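Local coordinates for protein deacetylase EF_0837 (Enterococcus faecalis, PDB 2ICS) that catalyses, as a zinc-dependent esterase, the deacetylation of acetyl-(R)-mandelate in vitro with very low efficiency, and binds adenine beside a pair of zinc ions, at residues I57-H62 with S268-Y274. Sequence-based numbering, arbitrary orientation.
Sequences IDDHVH and SISTDIY. With ZN (zinc ion), chain B.
His60, His62 and Asp272 converge on one zinc ion and show how a barrel's first strand and its last metal-binding loop are joined through a shared cation. His60 binds the metal through NE2 and, with CG anti to its backbone N (chi1 -172°), runs beside Asp272, both side chains pointing the same way. The CB of Asp272 lies over one face of this ring, 3.8 Å from its centroid, while its carboxylate turns 47° from the ring plane and gives OD1 to the zinc at 2.2 Å. His62 approaches differently: its NE2 is 2.0 Å from the metal, and Asp272 OD1 sits at the edge of its ring, in plane. Water 2 is a further ligand, and Thr210 and Thr91 hydrogen-bond the ND1 atoms of His60 and His62, which should fix both ring rotations. Behind the metal, Asp272 N donates to His60 O at 2.8 Å, placing the backbone that carries one ligand against that of another. Deeper still, the buried carboxylate of Asp58 grips Thr271 with both oxygens on their syn sides: OD1 takes Thr271 N at 3.1 Å and OD2 takes Thr271 OG1 at 2.6 Å, the two side chains crossing at about a right angle. Val61 CG2 packs on Ile273 CG2 at 3.8 Å, and water 1 links Ile57 O and Asp59 N to Ile269 O. Carboxylated Lys154 bridges this zinc to a second one held by His188 and His211. The His-X-His motif ending the first strand, joined by an aspartate at the position that closes the eighth strand in this family, marks the binuclear site of the amidohydrolase TIM barrel.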
loop_
_atom_site.group_PDB
_atom_site.type_symbol
_atom_site.label_atom_id
_atom_site.label_comp_id
_atom_site.label_asym_id
_atom_site.label_seq_id
_atom_site.Cartn_x
_atom_site.Cartn_y
_atom_site.Cartn_z
ATOM N N ILE A 57 -2.665 -5.862 2.689
ATOM C CA ILE A 57 -2.097 -4.618 3.202
ATOM C C ILE A 57 -1.988 -3.565 2.102
ATOM O O ILE A 57 -1.380 -3.808 1.057
ATOM C CB ILE A 57 -0.666 -4.854 3.774
ATOM C CG1 ILE A 57 -0.697 -5.912 4.878
ATOM C CG2 ILE A 57 -0.097 -3.554 4.317
ATOM C CD1 ILE A 57 0.703 -6.384 5.328
ATOM N N ASP A 58 -2.570 -2.391 2.348
ATOM C CA ASP A 58 -2.534 -1.283 1.392
ATOM C C ASP A 58 -1.538 -0.266 1.942
ATOM O O ASP A 58 -1.886 0.504 2.830
ATOM C CB ASP A 58 -3.917 -0.637 1.294
ATOM C CG ASP A 58 -4.067 0.243 0.068
ATOM O OD1 ASP A 58 -3.039 0.707 -0.471
ATOM O OD2 ASP A 58 -5.223 0.480 -0.349
ATOM N N ASP A 59 -0.312 -0.245 1.420
ATOM C CA ASP A 59 0.693 0.675 1.951
ATOM C C ASP A 59 0.682 2.118 1.444
ATOM O O ASP A 59 1.653 2.848 1.630
ATOM C CB ASP A 59 2.111 0.081 1.820
ATOM C CG ASP A 59 2.605 0.024 0.388
ATOM O OD1 ASP A 59 2.008 0.688 -0.488
ATOM O OD2 ASP A 59 3.608 -0.681 0.149
ATOM N N HIS A 60 -0.389 2.531 0.782
ATOM C CA HIS A 60 -0.483 3.920 0.364
ATOM C C HIS A 60 -1.947 4.303 0.476
ATOM O O HIS A 60 -2.754 4.048 -0.419
ATOM C CB HIS A 60 0.039 4.163 -1.054
ATOM C CG HIS A 60 0.111 5.616 -1.410
ATOM N ND1 HIS A 60 1.014 6.152 -2.300
ATOM C CD2 HIS A 60 -0.652 6.660 -0.989
ATOM C CE1 HIS A 60 0.777 7.477 -2.392
ATOM N NE2 HIS A 60 -0.226 7.832 -1.614
ATOM N N VAL A 61 -2.268 4.946 1.592
ATOM C CA VAL A 61 -3.633 5.334 1.895
ATOM C C VAL A 61 -3.702 6.723 2.542
ATOM O O VAL A 61 -2.691 7.270 2.968
ATOM C CB VAL A 61 -4.222 4.273 2.856
ATOM C CG1 VAL A 61 -5.285 4.868 3.733
ATOM C CG2 VAL A 61 -4.747 3.102 2.055
ATOM N N HIS A 62 -4.906 7.283 2.602
ATOM C CA HIS A 62 -5.142 8.569 3.238
ATOM C C HIS A 62 -6.419 8.400 4.055
ATOM O O HIS A 62 -7.534 8.472 3.529
ATOM C CB HIS A 62 -5.269 9.662 2.185
ATOM C CG HIS A 62 -3.975 9.965 1.499
ATOM N ND1 HIS A 62 -2.896 10.547 2.127
ATOM C CD2 HIS A 62 -3.552 9.661 0.245
ATOM C CE1 HIS A 62 -1.872 10.570 1.258
ATOM N NE2 HIS A 62 -2.220 10.045 0.100
ATOM N N SER A 268 4.954 -3.692 -5.207
ATOM C CA SER A 268 3.770 -3.674 -4.363
ATOM C C SER A 268 2.631 -2.903 -5.017
ATOM O O SER A 268 2.847 -1.933 -5.755
ATOM C CB SER A 268 4.098 -3.063 -2.990
ATOM O OG SER A 268 4.727 -1.798 -3.114
ATOM N N ILE A 269 1.418 -3.357 -4.729
ATOM C CA ILE A 269 0.209 -2.762 -5.263
ATOM C C ILE A 269 -0.521 -2.002 -4.162
ATOM O O ILE A 269 -0.810 -2.553 -3.100
ATOM C CB ILE A 269 -0.702 -3.865 -5.850
ATOM C CG1 ILE A 269 -0.004 -4.513 -7.048
ATOM C CG2 ILE A 269 -2.053 -3.291 -6.269
ATOM C CD1 ILE A 269 -0.725 -5.727 -7.572
ATOM N N SER A 270 -0.791 -0.726 -4.416
ATOM C CA SER A 270 -1.488 0.131 -3.458
ATOM C C SER A 270 -2.479 1.021 -4.202
ATOM O O SER A 270 -2.398 1.176 -5.421
ATOM C CB SER A 270 -0.496 0.983 -2.664
ATOM O OG SER A 270 0.304 1.768 -3.529
ATOM N N THR A 271 -3.380 1.643 -3.452
ATOM C CA THR A 271 -4.445 2.454 -4.030
ATOM C C THR A 271 -4.347 3.972 -4.046
ATOM O O THR A 271 -4.910 4.604 -4.943
ATOM C CB THR A 271 -5.762 2.155 -3.317
ATOM O OG1 THR A 271 -5.622 2.509 -1.933
ATOM C CG2 THR A 271 -6.114 0.673 -3.426
ATOM N N ASP A 272 -3.647 4.550 -3.071
ATOM C CA ASP A 272 -3.587 6.005 -2.919
ATOM C C ASP A 272 -5.046 6.455 -2.900
ATOM O O ASP A 272 -5.441 7.423 -3.542
ATOM C CB ASP A 272 -2.856 6.704 -4.053
ATOM C CG ASP A 272 -2.860 8.219 -3.881
ATOM O OD1 ASP A 272 -2.921 8.678 -2.724
ATOM O OD2 ASP A 272 -2.797 8.957 -4.885
ATOM N N ILE A 273 -5.836 5.711 -2.142
ATOM C CA ILE A 273 -7.264 5.941 -2.015
ATOM C C ILE A 273 -7.633 6.969 -0.944
ATOM O O ILE A 273 -6.936 7.135 0.059
ATOM C CB ILE A 273 -7.959 4.605 -1.665
ATOM C CG1 ILE A 273 -9.473 4.733 -1.768
ATOM C CG2 ILE A 273 -7.579 4.180 -0.236
ATOM C CD1 ILE A 273 -10.186 3.396 -1.591
ATOM N N TYR A 274 -8.730 7.672 -1.190
ATOM C CA TYR A 274 -9.279 8.627 -0.237
ATOM C C TYR A 274 -10.747 8.698 -0.645
ATOM O O TYR A 274 -11.097 8.269 -1.750
ATOM C CB TYR A 274 -8.544 9.979 -0.273
ATOM C CG TYR A 274 -8.846 10.917 -1.406
ATOM C CD1 TYR A 274 -9.613 12.064 -1.193
ATOM C CD2 TYR A 274 -8.309 10.707 -2.672
ATOM C CE1 TYR A 274 -9.831 12.980 -2.216
ATOM C CE2 TYR A 274 -8.521 11.615 -3.702
ATOM C CZ TYR A 274 -9.281 12.749 -3.469
ATOM O OH TYR A 274 -9.486 13.654 -4.485
HETATM ZN ZN ZN B . -1.309 9.781 -1.654
HETATM O O HOH W 1 0.150 -2.496 -0.393
HETATM O O HOH W 2 -0.984 10.135 -3.610
#